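PDB 1HCU: alpha-1,2-Mannosidase from Trichoderma reesei, which probably hydrolyses terminal alpha-1,2-linked mannose residues of N-glycans, trimming them stepwise as a calcium-dependent family 47 glycosidase. Local coordinates for residues P11-A16 and Y462-E467; A347-G351 and A420-C425; I389-L395 and F452-A457. All coordinates share one frame; numbering follows the deposited sequence.

Overall arrangement
Contact 1 joins the N-terminal helix 13-33 to helix 451-465, which also carries one side of contact 3; the centres of contacts 1 and 3 are about 17 Å apart. Contacts 2 and 3 lie inside the long chain loop that contact 1 closes, and their segments interleave: 347-351, 389-395, 420-425, 452-457. Helices 393-405 (contact 3) and 408-425 (contact 2) are consecutive. Contacts 2 and 3 have centres about 13 Å apart and touch through Cys425 on Leu390 and Ile421 on Trp453 and Leu395. Contacts 1 and 2, about 21 and 20 Å from the centre of the chain, lie outward of contact 3 (about 8 Å), which holds the predicted active-site residue Glu393.

Contact 1: P11-A16 and Y462-E467; sequences PNPTRA and YLIFAE
Two torsion settings bring Arg15 and Phe465 together: the chain of Arg15 bends at chi2 (99°) and again at chi3, which leads the guanidinium off over the ring's rim on the side of Phe465 CE1, and the benzyl group of Phe465 has CG anti to its carbonyl carbon (chi1 -56°), which lays the ring against the side chain of Arg15. CG of Arg15 then sits over the ring centre, 3.5 Å from the centroid of Phe465 and 10° off the ring normal, a CH-pi contact over the face. CG2 of Ile464 covers the opposite face, so the ring is sandwiched between two aliphatic groups. The guanidinium stands nearly perpendicular to this ring; its NH1 reaches a salt bridge with Asp412, and Trp415 adds a cation-pi contact.

Asn12 organises the start of helix 13-33 as its N-cap, OD1 accepting from Arg15 N at 3.0 Å, with the donor above the carbonyl plane rather than on a lone pair. In the (alpha/alpha)7 barrel of family 47 enzymes, this helix start is tied here to helix 451-465: Asn12 N donates to Phe465 O at 2.8 Å, on a lone pair in the carbonyl plane, though the N-H...O bond is bent. Ala16 fills the angle between two aromatic residues, its CB 3.8 Å from Tyr462 CE1 and 3.9 Å from Phe465 CB. Ala16 O lies in the plane of the Tyr462 ring at its edge, 3.6 Å from CD1, while CB of Ala466 covers one face of that ring. Toward solvent, Pro11 crosses Glu467 at about a right angle, with Pro11 CB 3.1 Å from Glu467 OE2.

Contact 2: A347-G351 and A420-C425; sequences ASGIG and AIEDAC
The flat groups here are peptide units alone, and their carbonyl oxygens do the touching: the methyl CB of Ala420 rests 3.5 Å from Ser348 O and 3.4 Å from Gly349 O, and CD1 of Ile350 comes to 3.4 Å from Ala420 O. A water ties two of these groups together, donating to Ser348 O at 2.6 Å and to Ala420 O at 2.8 Å. The loop 347-351 is shaped by an ST turn in which Ser348 OG accepts from Ile350 N; the same hydroxyl also bonds to Val437 O. Gly349 adopts a positive phi of 81°, where a CB would press on the carbonyl of Ser348 and stand only 3.3 Å from Ala420 CB. This loop links helix 326-344 to strand 354-356, leading to Glu353, a predicted proton donor, and is laid against helix 408-425 of the alpha/alpha barrel. Ile350 carries most of the apolar contact. With CG1 anti to its carbonyl carbon (chi1 -62°), the branch extends so that CD1 comes 3.7 Å from Ile421 CA and 3.8 Å from Ala424 CB, near Cys425 SG. Tyr388, Ile434 and Val437 pack on the same isoleucine.

Contact 3: I389-L395 and F452-A457; sequences ILRPETL and FWFAEA
Phe452 presents its edge to the loop 389-395: Ile389 O lies in the ring plane 3.2 Å from CE1, and Leu390 O approaches the same carbon at 3.4 Å. The ring gets there with CG between backbone N and carbonyl carbon (chi1 50°). The side chain of Ile389 crosses Phe452 at about a right angle, its CG1 4.1 Å from CZ. An alanine in place of Phe452 would probably open a gap beneath the loop and deprive the two carbonyls of their aromatic edge. Leu390 crosses Trp453 obliquely, CD1 lying 3.9 Å above the indole plane, offset toward the rim, while NE1 of Trp453 bonds to Ser26. Pro392 nests against a pi-type turn, in which Phe452 O accepts from both Glu456 N and Ala457 N; Pro392 CB is 3.9 Å from Ala457 CB, and Pro392 CG meets Glu456 CB. Glu353, a predicted proton donor, forms a salt bridge with NE of Arg391; Glu393, likewise predicted to be catalytic, begins helix 393-405. The carboxylate of Glu456 lies close to that of Glu486, and its side chain is about 4 Å from a bound calcium ion at the nearest atoms, so the metal probably offsets the acidic charge gathered here.

Contact 1: P11-A16 and Y462-E467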
ATOM      1  N   PRO A  11      23.171  -7.191  -4.042  1.00 31.66           N
ATOM      2  CA  PRO A  11      22.824  -6.916  -2.649  1.00 31.72           C
ATOM      3  C   PRO A  11      23.905  -6.121  -1.932  1.00 31.57           C
ATOM      4  O   PRO A  11      25.095  -6.317  -2.181  1.00 31.77           O
ATOM      5  CB  PRO A  11      22.633  -8.312  -2.056  1.00 30.99           C
ATOM      6  CG  PRO A  11      23.535  -9.169  -2.896  1.00 32.06           C
ATOM      7  CD  PRO A  11      23.270  -8.640  -4.286  1.00 31.72           C
ATOM      8  N   ASN A  12      23.479  -5.205  -1.068  1.00 30.43           N
ATOM      9  CA  ASN A  12      24.406  -4.395  -0.298  1.00 31.16           C
ATOM     10  C   ASN A  12      24.200  -4.766   1.163  1.00 30.21           C
ATOM     11  O   ASN A  12      23.266  -4.297   1.812  1.00 30.32           O
ATOM     12  CB  ASN A  12      24.134  -2.904  -0.492  1.00 31.54           C
ATOM     13  CG  ASN A  12      25.263  -2.031   0.050  1.00 34.75           C
ATOM     14  OD1 ASN A  12      25.643  -2.132   1.221  1.00 34.99           O
ATOM     15  ND2 ASN A  12      25.806  -1.169  -0.805  1.00 36.38           N
ATOM     16  N   PRO A  13      25.071  -5.624   1.696  1.00 28.46           N
ATOM     17  CA  PRO A  13      24.976  -6.062   3.089  1.00 27.85           C
ATOM     18  C   PRO A  13      24.958  -4.917   4.097  1.00 26.24           C
ATOM     19  O   PRO A  13      24.156  -4.922   5.031  1.00 26.67           O
ATOM     20  CB  PRO A  13      26.195  -6.972   3.248  1.00 28.46           C
ATOM     21  CG  PRO A  13      27.179  -6.387   2.275  1.00 30.24           C
ATOM     22  CD  PRO A  13      26.306  -6.124   1.070  1.00 28.59           C
ATOM     23  N   THR A  14      25.829  -3.933   3.905  1.00 24.19           N
ATOM     24  CA  THR A  14      25.890  -2.803   4.829  1.00 23.54           C
ATOM     25  C   THR A  14      24.569  -2.038   4.879  1.00 21.59           C
ATOM     26  O   THR A  14      24.066  -1.706   5.950  1.00 20.43           O
ATOM     27  CB  THR A  14      27.029  -1.842   4.444  1.00 24.56           C
ATOM     28  OG1 THR A  14      28.289  -2.512   4.620  1.00 26.31           O
ATOM     29  CG2 THR A  14      26.997  -0.592   5.311  1.00 23.66           C
ATOM     30  N   ARG A  15      24.011  -1.774   3.707  1.00 21.16           N
ATOM     31  CA  ARG A  15      22.750  -1.055   3.585  1.00 19.62           C
ATOM     32  C   ARG A  15      21.578  -1.850   4.192  1.00 18.39           C
ATOM     33  O   ARG A  15      20.800  -1.320   4.985  1.00 15.95           O
ATOM     34  CB  ARG A  15      22.487  -0.765   2.105  1.00 21.30           C
ATOM     35  CG  ARG A  15      22.396   0.708   1.766  1.00 23.91           C
ATOM     36  CD  ARG A  15      23.673   1.302   1.195  1.00 24.32           C
ATOM     37  NE  ARG A  15      23.424   1.770  -0.162  1.00 27.83           N
ATOM     38  CZ  ARG A  15      24.104   2.732  -0.774  1.00 30.33           C
ATOM     39  NH1 ARG A  15      23.782   3.075  -2.015  1.00 30.64           N
ATOM     40  NH2 ARG A  15      25.093   3.359  -0.152  1.00 32.30           N
ATOM     41  N   ALA A  16      21.471  -3.125   3.828  1.00 16.41           N
ATOM     42  CA  ALA A  16      20.405  -3.987   4.336  1.00 16.76           C
ATOM     43  C   ALA A  16      20.449  -4.082   5.858  1.00 16.56           C
ATOM     44  O   ALA A  16      19.407  -4.083   6.516  1.00 16.39           O
ATOM     45  CB  ALA A  16      20.519  -5.392   3.717  1.00 13.33           C
ATOM     46  N   TYR A 462      14.481  -2.738   2.809  1.00 11.93           N
ATOM     47  CA  TYR A 462      15.338  -3.885   3.038  1.00 11.70           C
ATOM     48  C   TYR A 462      15.537  -4.742   1.784  1.00 13.47           C
ATOM     49  O   TYR A 462      16.668  -5.065   1.413  1.00 14.06           O
ATOM     50  CB  TYR A 462      14.741  -4.750   4.137  1.00 11.12           C
ATOM     51  CG  TYR A 462      15.521  -6.005   4.384  1.00 13.16           C
ATOM     52  CD1 TYR A 462      16.760  -5.957   5.013  1.00 14.44           C
ATOM     53  CD2 TYR A 462      15.037  -7.242   3.968  1.00 13.57           C
ATOM     54  CE1 TYR A 462      17.501  -7.101   5.223  1.00 14.67           C
ATOM     55  CE2 TYR A 462      15.774  -8.399   4.173  1.00 15.24           C
ATOM     56  CZ  TYR A 462      17.005  -8.316   4.803  1.00 15.11           C
ATOM     57  OH  TYR A 462      17.742  -9.446   5.025  1.00 20.45           O
ATOM     58  N   LEU A 463      14.433  -5.107   1.137  1.00 12.70           N
ATOM     59  CA  LEU A 463      14.473  -5.954  -0.047  1.00 12.46           C
ATOM     60  C   LEU A 463      15.282  -5.388  -1.202  1.00 12.22           C
ATOM     61  O   LEU A 463      15.845  -6.141  -2.000  1.00 11.40           O
ATOM     62  CB  LEU A 463      13.045  -6.266  -0.524  1.00 13.33           C
ATOM     63  CG  LEU A 463      12.224  -7.134   0.443  1.00 13.78           C
ATOM     64  CD1 LEU A 463      10.787  -7.293  -0.072  1.00  9.87           C
ATOM     65  CD2 LEU A 463      12.903  -8.494   0.591  1.00 10.57           C
ATOM     66  N   ILE A 464      15.357  -4.068  -1.300  1.00 11.97           N
ATOM     67  CA  ILE A 464      16.118  -3.483  -2.386  1.00 13.60           C
ATOM     68  C   ILE A 464      17.639  -3.644  -2.171  1.00 15.41           C
ATOM     69  O   ILE A 464      18.412  -3.584  -3.130  1.00 15.37           O
ATOM     70  CB  ILE A 464      15.715  -1.998  -2.598  1.00 13.17           C
ATOM     71  CG1 ILE A 464      16.157  -1.547  -3.992  1.00 15.19           C
ATOM     72  CG2 ILE A 464      16.294  -1.125  -1.504  1.00 15.38           C
ATOM     73  CD1 ILE A 464      15.611  -0.192  -4.401  1.00 15.56           C
ATOM     74  N   PHE A 465      18.057  -3.889  -0.924  1.00 14.79           N
ATOM     75  CA  PHE A 465      19.480  -4.082  -0.598  1.00 15.93           C
ATOM     76  C   PHE A 465      19.777  -5.557  -0.251  1.00 18.22           C
ATOM     77  O   PHE A 465      20.931  -5.989  -0.247  1.00 17.87           O
ATOM     78  CB  PHE A 465      19.890  -3.198   0.600  1.00 11.23           C
ATOM     79  CG  PHE A 465      19.616  -1.716   0.410  1.00  9.23           C
ATOM     80  CD1 PHE A 465      20.183  -1.014  -0.658  1.00  6.42           C
ATOM     81  CD2 PHE A 465      18.802  -1.022   1.309  1.00  4.24           C
ATOM     82  CE1 PHE A 465      19.945   0.349  -0.822  1.00  6.54           C
ATOM     83  CE2 PHE A 465      18.555   0.343   1.150  1.00  6.02           C
ATOM     84  CZ  PHE A 465      19.128   1.034   0.081  1.00  4.85           C
ATOM     85  N   ALA A 466      18.719  -6.317   0.026  1.00 20.07           N
ATOM     86  CA  ALA A 466      18.821  -7.725   0.413  1.00 21.67           C
ATOM     87  C   ALA A 466      19.219  -8.717  -0.675  1.00 23.18           C
ATOM     88  O   ALA A 466      19.308  -8.377  -1.854  1.00 23.89           O
ATOM     89  CB  ALA A 466      17.499  -8.180   1.047  1.00 19.73           C
ATOM     90  N   GLU A 467      19.442  -9.955  -0.243  1.00 25.00           N
ATOM     91  CA  GLU A 467      19.832 -11.051  -1.120  1.00 28.30           C
ATOM     92  C   GLU A 467      18.606 -11.577  -1.863  1.00 28.18           C
ATOM     93  O   GLU A 467      17.471 -11.358  -1.442  1.00 27.58           O
ATOM     94  CB  GLU A 467      20.441 -12.191  -0.293  1.00 32.10           C
ATOM     95  CG  GLU A 467      21.608 -11.790   0.610  1.00 38.49           C
ATOM     96  CD  GLU A 467      22.907 -11.560  -0.154  1.00 42.44           C
ATOM     97  OE1 GLU A 467      23.325 -12.470  -0.915  1.00 45.11           O
ATOM     98  OE2 GLU A 467      23.513 -10.476   0.010  1.00 43.14           O
TER

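Contact 2: A347-G351 and A420-C425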
ATOM      1  N   ALA A 347      13.882  20.481   1.897  1.00 16.65           N
ATOM      2  CA  ALA A 347      14.986  20.734   2.808  1.00 15.65           C
ATOM      3  C   ALA A 347      15.327  19.471   3.594  1.00 16.28           C
ATOM      4  O   ALA A 347      16.492  19.207   3.876  1.00 16.63           O
ATOM      5  CB  ALA A 347      14.636  21.881   3.759  1.00 15.76           C
ATOM      6  N   SER A 348      14.322  18.674   3.937  1.00 16.37           N
ATOM      7  CA  SER A 348      14.594  17.454   4.691  1.00 15.15           C
ATOM      8  C   SER A 348      14.979  16.274   3.790  1.00 14.09           C
ATOM      9  O   SER A 348      15.503  15.265   4.270  1.00 14.14           O
ATOM     10  CB  SER A 348      13.378  17.059   5.529  1.00 15.28           C
ATOM     11  OG  SER A 348      12.293  16.693   4.694  1.00 18.50           O
ATOM     12  N   GLY A 349      14.727  16.400   2.493  1.00 11.48           N
ATOM     13  CA  GLY A 349      15.032  15.306   1.594  1.00 12.57           C
ATOM     14  C   GLY A 349      13.917  14.267   1.637  1.00 13.45           C
ATOM     15  O   GLY A 349      14.069  13.168   1.113  1.00 13.20           O
ATOM     16  N   ILE A 350      12.793  14.621   2.259  1.00 14.44           N
ATOM     17  CA  ILE A 350      11.634  13.735   2.368  1.00 14.70           C
ATOM     18  C   ILE A 350      10.459  14.331   1.581  1.00 15.73           C
ATOM     19  O   ILE A 350      10.228  15.540   1.631  1.00 15.75           O
ATOM     20  CB  ILE A 350      11.216  13.545   3.860  1.00 15.60           C
ATOM     21  CG1 ILE A 350      12.369  12.891   4.633  1.00 15.43           C
ATOM     22  CG2 ILE A 350       9.946  12.689   3.958  1.00 14.03           C
ATOM     23  CD1 ILE A 350      12.169  12.829   6.140  1.00 14.22           C
ATOM     24  N   GLY A 351       9.721  13.484   0.864  1.00 15.81           N
ATOM     25  CA  GLY A 351       8.598  13.957   0.065  1.00 14.82           C
ATOM     26  C   GLY A 351       7.378  14.420   0.851  1.00 15.84           C
ATOM     27  O   GLY A 351       7.092  13.886   1.919  1.00 15.49           O
ATOM     28  N   ALA A 420      17.309  10.024   4.604  1.00 11.24           N
ATOM     29  CA  ALA A 420      16.604  11.267   4.897  1.00 11.88           C
ATOM     30  C   ALA A 420      15.497  10.993   5.911  1.00 12.62           C
ATOM     31  O   ALA A 420      15.306  11.753   6.866  1.00 15.93           O
ATOM     32  CB  ALA A 420      16.018  11.864   3.624  1.00  7.11           C
ATOM     33  N   ILE A 421      14.782   9.893   5.710  1.00 13.51           N
ATOM     34  CA  ILE A 421      13.695   9.505   6.599  1.00 14.71           C
ATOM     35  C   ILE A 421      14.153   9.275   8.042  1.00 16.89           C
ATOM     36  O   ILE A 421      13.567   9.823   8.974  1.00 18.19           O
ATOM     37  CB  ILE A 421      12.992   8.222   6.087  1.00 14.03           C
ATOM     38  CG1 ILE A 421      12.222   8.534   4.800  1.00 12.26           C
ATOM     39  CG2 ILE A 421      12.076   7.657   7.165  1.00 13.04           C
ATOM     40  CD1 ILE A 421      11.602   7.316   4.143  1.00  7.69           C
ATOM     41  N   GLU A 422      15.196   8.477   8.248  1.00 17.82           N
ATOM     42  CA  GLU A 422      15.619   8.248   9.620  1.00 20.22           C
ATOM     43  C   GLU A 422      16.317   9.424  10.283  1.00 20.01           C
ATOM     44  O   GLU A 422      16.235   9.576  11.501  1.00 21.32           O
ATOM     45  CB  GLU A 422      16.474   6.980   9.747  1.00 23.89           C
ATOM     46  CG  GLU A 422      17.659   6.848   8.831  1.00 28.91           C
ATOM     47  CD  GLU A 422      18.424   5.556   9.102  1.00 32.97           C
ATOM     48  OE1 GLU A 422      17.768   4.521   9.360  1.00 33.06           O
ATOM     49  OE2 GLU A 422      19.676   5.568   9.053  1.00 35.31           O
ATOM     50  N   ASP A 423      16.978  10.271   9.502  1.00 18.64           N
ATOM     51  CA  ASP A 423      17.648  11.424  10.091  1.00 20.16           C
ATOM     52  C   ASP A 423      16.635  12.426  10.650  1.00 19.58           C
ATOM     53  O   ASP A 423      16.904  13.093  11.648  1.00 20.85           O
ATOM     54  CB  ASP A 423      18.556  12.128   9.070  1.00 21.27           C
ATOM     55  CG  ASP A 423      19.764  11.288   8.673  1.00 24.33           C
ATOM     56  OD1 ASP A 423      20.303  10.559   9.531  1.00 26.31           O
ATOM     57  OD2 ASP A 423      20.189  11.374   7.505  1.00 26.62           O
ATOM     58  N   ALA A 424      15.468  12.529  10.018  1.00 18.66           N
ATOM     59  CA  ALA A 424      14.456  13.471  10.484  1.00 17.63           C
ATOM     60  C   ALA A 424      13.350  12.818  11.309  1.00 17.09           C
ATOM     61  O   ALA A 424      12.807  13.436  12.222  1.00 17.83           O
ATOM     62  CB  ALA A 424      13.855  14.218   9.301  1.00 17.67           C
ATOM     63  N   CYS A 425      13.026  11.565  11.003  1.00 16.66           N
ATOM     64  CA  CYS A 425      11.965  10.868  11.717  1.00 15.06           C
ATOM     65  C   CYS A 425      12.406  10.142  12.984  1.00 16.59           C
ATOM     66  O   CYS A 425      11.572   9.723  13.792  1.00 16.73           O
ATOM     67  CB  CYS A 425      11.250   9.916  10.763  1.00 15.68           C
ATOM     68  SG  CYS A 425      10.431  10.783   9.417  1.00 13.19           S
TER
HETATM   69  O   HOH W   1      16.411  14.272   6.499  1.00 12.71           O

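Contact 3: I389-L395 and F452-A457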
ATOM      1  N   ILE A 389       4.076  10.807   7.364  1.00 13.91           N
ATOM      2  CA  ILE A 389       3.761   9.848   8.413  1.00 13.16           C
ATOM      3  C   ILE A 389       4.311   8.455   8.166  1.00 12.39           C
ATOM      4  O   ILE A 389       3.641   7.446   8.409  1.00 12.24           O
ATOM      5  CB  ILE A 389       2.228   9.770   8.672  1.00 14.15           C
ATOM      6  CG1 ILE A 389       1.492   9.194   7.463  1.00 14.99           C
ATOM      7  CG2 ILE A 389       1.689  11.165   8.952  1.00 12.80           C
ATOM      8  CD1 ILE A 389      -0.004   9.015   7.710  1.00 12.49           C
ATOM      9  N   LEU A 390       5.544   8.411   7.675  1.00 12.91           N
ATOM     10  CA  LEU A 390       6.239   7.155   7.429  1.00 11.45           C
ATOM     11  C   LEU A 390       5.658   6.303   6.292  1.00 12.60           C
ATOM     12  O   LEU A 390       5.752   5.069   6.332  1.00 13.50           O
ATOM     13  CB  LEU A 390       6.281   6.352   8.745  1.00 11.20           C
ATOM     14  CG  LEU A 390       6.824   7.108   9.978  1.00 13.61           C
ATOM     15  CD1 LEU A 390       6.785   6.243  11.230  1.00 12.58           C
ATOM     16  CD2 LEU A 390       8.273   7.542   9.696  1.00 13.67           C
ATOM     17  N   ARG A 391       5.075   6.945   5.277  1.00 11.87           N
ATOM     18  CA  ARG A 391       4.504   6.199   4.151  1.00 13.48           C
ATOM     19  C   ARG A 391       5.583   5.464   3.369  1.00 13.09           C
ATOM     20  O   ARG A 391       6.758   5.812   3.442  1.00 14.98           O
ATOM     21  CB  ARG A 391       3.698   7.114   3.225  1.00 12.54           C
ATOM     22  CG  ARG A 391       2.375   7.560   3.861  1.00 13.63           C
ATOM     23  CD  ARG A 391       1.465   8.200   2.844  1.00 13.90           C
ATOM     24  NE  ARG A 391       0.269   8.817   3.418  1.00 13.38           N
ATOM     25  CZ  ARG A 391      -0.749   8.165   3.979  1.00 14.77           C
ATOM     26  NH1 ARG A 391      -0.746   6.837   4.069  1.00 13.83           N
ATOM     27  NH2 ARG A 391      -1.795   8.851   4.424  1.00 13.15           N
ATOM     28  N   PRO A 392       5.197   4.432   2.614  1.00 12.53           N
ATOM     29  CA  PRO A 392       6.196   3.679   1.857  1.00 11.66           C
ATOM     30  C   PRO A 392       6.120   3.730   0.334  1.00 12.65           C
ATOM     31  O   PRO A 392       7.019   3.229  -0.346  1.00 13.36           O
ATOM     32  CB  PRO A 392       5.954   2.271   2.350  1.00 10.22           C
ATOM     33  CG  PRO A 392       4.421   2.229   2.322  1.00 11.65           C
ATOM     34  CD  PRO A 392       3.985   3.614   2.827  1.00 10.89           C
ATOM     35  N   GLU A 393       5.064   4.322  -0.201  1.00 11.84           N
ATOM     36  CA  GLU A 393       4.872   4.349  -1.643  1.00 12.45           C
ATOM     37  C   GLU A 393       6.071   4.666  -2.529  1.00 12.43           C
ATOM     38  O   GLU A 393       6.243   4.046  -3.572  1.00 13.75           O
ATOM     39  CB  GLU A 393       3.722   5.290  -1.998  1.00 12.83           C
ATOM     40  CG  GLU A 393       2.382   4.832  -1.452  1.00 16.07           C
ATOM     41  CD  GLU A 393       2.182   5.215  -0.002  1.00 17.32           C
ATOM     42  OE1 GLU A 393       1.220   4.719   0.613  1.00 21.97           O
ATOM     43  OE2 GLU A 393       2.978   6.013   0.521  1.00 16.77           O
ATOM     44  N   THR A 394       6.895   5.625  -2.131  1.00 12.02           N
ATOM     45  CA  THR A 394       8.045   5.998  -2.938  1.00 11.11           C
ATOM     46  C   THR A 394       9.151   4.942  -2.891  1.00 11.95           C
ATOM     47  O   THR A 394       9.725   4.581  -3.933  1.00  9.52           O
ATOM     48  CB  THR A 394       8.552   7.381  -2.499  1.00 12.11           C
ATOM     49  OG1 THR A 394       7.540   8.354  -2.790  1.00 10.90           O
ATOM     50  CG2 THR A 394       9.828   7.753  -3.228  1.00 12.64           C
ATOM     51  N   LEU A 395       9.431   4.441  -1.689  1.00  9.77           N
ATOM     52  CA  LEU A 395      10.427   3.396  -1.513  1.00  9.58           C
ATOM     53  C   LEU A 395       9.926   2.188  -2.296  1.00 10.61           C
ATOM     54  O   LEU A 395      10.711   1.414  -2.852  1.00 11.74           O
ATOM     55  CB  LEU A 395      10.567   3.037  -0.034  1.00  9.31           C
ATOM     56  CG  LEU A 395      11.243   4.101   0.832  1.00  9.89           C
ATOM     57  CD1 LEU A 395      10.875   3.856   2.281  1.00 11.13           C
ATOM     58  CD2 LEU A 395      12.769   4.061   0.627  1.00  8.04           C
ATOM     59  N   PHE A 452       2.188   0.373   9.088  1.00 12.50           N
ATOM     60  CA  PHE A 452       2.785   0.170   7.767  1.00 12.33           C
ATOM     61  C   PHE A 452       4.282   0.533   7.734  1.00 12.47           C
ATOM     62  O   PHE A 452       4.984   0.246   6.765  1.00 10.88           O
ATOM     63  CB  PHE A 452       1.995   0.926   6.682  1.00 13.39           C
ATOM     64  CG  PHE A 452       1.732   2.374   6.997  1.00 13.92           C
ATOM     65  CD1 PHE A 452       2.777   3.278   7.079  1.00 11.98           C
ATOM     66  CD2 PHE A 452       0.427   2.836   7.171  1.00 13.18           C
ATOM     67  CE1 PHE A 452       2.539   4.623   7.326  1.00 14.63           C
ATOM     68  CE2 PHE A 452       0.176   4.184   7.420  1.00 16.15           C
ATOM     69  CZ  PHE A 452       1.237   5.082   7.496  1.00 13.20           C
ATOM     70  N   TRP A 453       4.772   1.161   8.798  1.00 13.03           N
ATOM     71  CA  TRP A 453       6.194   1.478   8.876  1.00 13.63           C
ATOM     72  C   TRP A 453       6.875   0.106   8.933  1.00 13.88           C
ATOM     73  O   TRP A 453       7.845  -0.149   8.218  1.00 16.48           O
ATOM     74  CB  TRP A 453       6.482   2.285  10.137  1.00 13.22           C
ATOM     75  CG  TRP A 453       7.936   2.437  10.492  1.00 13.01           C
ATOM     76  CD1 TRP A 453       8.530   2.057  11.661  1.00 13.20           C
ATOM     77  CD2 TRP A 453       8.964   3.069   9.710  1.00 12.60           C
ATOM     78  NE1 TRP A 453       9.858   2.413  11.660  1.00 12.48           N
ATOM     79  CE2 TRP A 453      10.151   3.035  10.477  1.00 12.01           C
ATOM     80  CE3 TRP A 453       8.994   3.662   8.441  1.00 11.58           C
ATOM     81  CZ2 TRP A 453      11.357   3.573  10.017  1.00 13.33           C
ATOM     82  CZ3 TRP A 453      10.193   4.197   7.982  1.00 12.45           C
ATOM     83  CH2 TRP A 453      11.361   4.148   8.772  1.00 13.43           C
ATOM     84  N   PHE A 454       6.331  -0.783   9.763  1.00 11.79           N
ATOM     85  CA  PHE A 454       6.850  -2.140   9.914  1.00 12.52           C
ATOM     86  C   PHE A 454       6.635  -3.003   8.676  1.00 13.34           C
ATOM     87  O   PHE A 454       7.552  -3.677   8.205  1.00 12.54           O
ATOM     88  CB  PHE A 454       6.172  -2.868  11.084  1.00 12.99           C
ATOM     89  CG  PHE A 454       6.626  -2.416  12.435  1.00 15.15           C
ATOM     90  CD1 PHE A 454       5.776  -1.685  13.259  1.00 15.58           C
ATOM     91  CD2 PHE A 454       7.903  -2.728  12.893  1.00 15.76           C
ATOM     92  CE1 PHE A 454       6.188  -1.272  14.517  1.00 16.11           C
ATOM     93  CE2 PHE A 454       8.326  -2.319  14.151  1.00 15.80           C
ATOM     94  CZ  PHE A 454       7.469  -1.590  14.965  1.00 16.39           C
ATOM     95  N   ALA A 455       5.416  -2.980   8.153  1.00 11.50           N
ATOM     96  CA  ALA A 455       5.066  -3.810   7.010  1.00 11.12           C
ATOM     97  C   ALA A 455       5.562  -3.379   5.642  1.00 10.64           C
ATOM     98  O   ALA A 455       5.917  -4.220   4.817  1.00  8.92           O
ATOM     99  CB  ALA A 455       3.550  -3.980   6.958  1.00  9.75           C
ATOM    100  N   GLU A 456       5.598  -2.074   5.405  1.00 10.92           N
ATOM    101  CA  GLU A 456       5.963  -1.577   4.085  1.00 10.16           C
ATOM    102  C   GLU A 456       7.264  -0.808   3.901  1.00  9.34           C
ATOM    103  O   GLU A 456       8.151  -1.239   3.175  1.00  9.35           O
ATOM    104  CB  GLU A 456       4.814  -0.719   3.557  1.00 11.88           C
ATOM    105  CG  GLU A 456       3.457  -1.399   3.569  1.00 14.75           C
ATOM    106  CD  GLU A 456       2.430  -0.625   2.752  1.00 16.63           C
ATOM    107  OE1 GLU A 456       1.538   0.019   3.351  1.00 17.48           O
ATOM    108  OE2 GLU A 456       2.529  -0.653   1.508  1.00 15.10           O
ATOM    109  N   ALA A 457       7.361   0.355   4.525  1.00  9.81           N
ATOM    110  CA  ALA A 457       8.558   1.155   4.373  1.00 10.31           C
ATOM    111  C   ALA A 457       9.826   0.354   4.651  1.00 10.37           C
ATOM    112  O   ALA A 457      10.732   0.324   3.822  1.00 12.09           O
ATOM    113  CB  ALA A 457       8.495   2.371   5.272  1.00  8.92           C
TER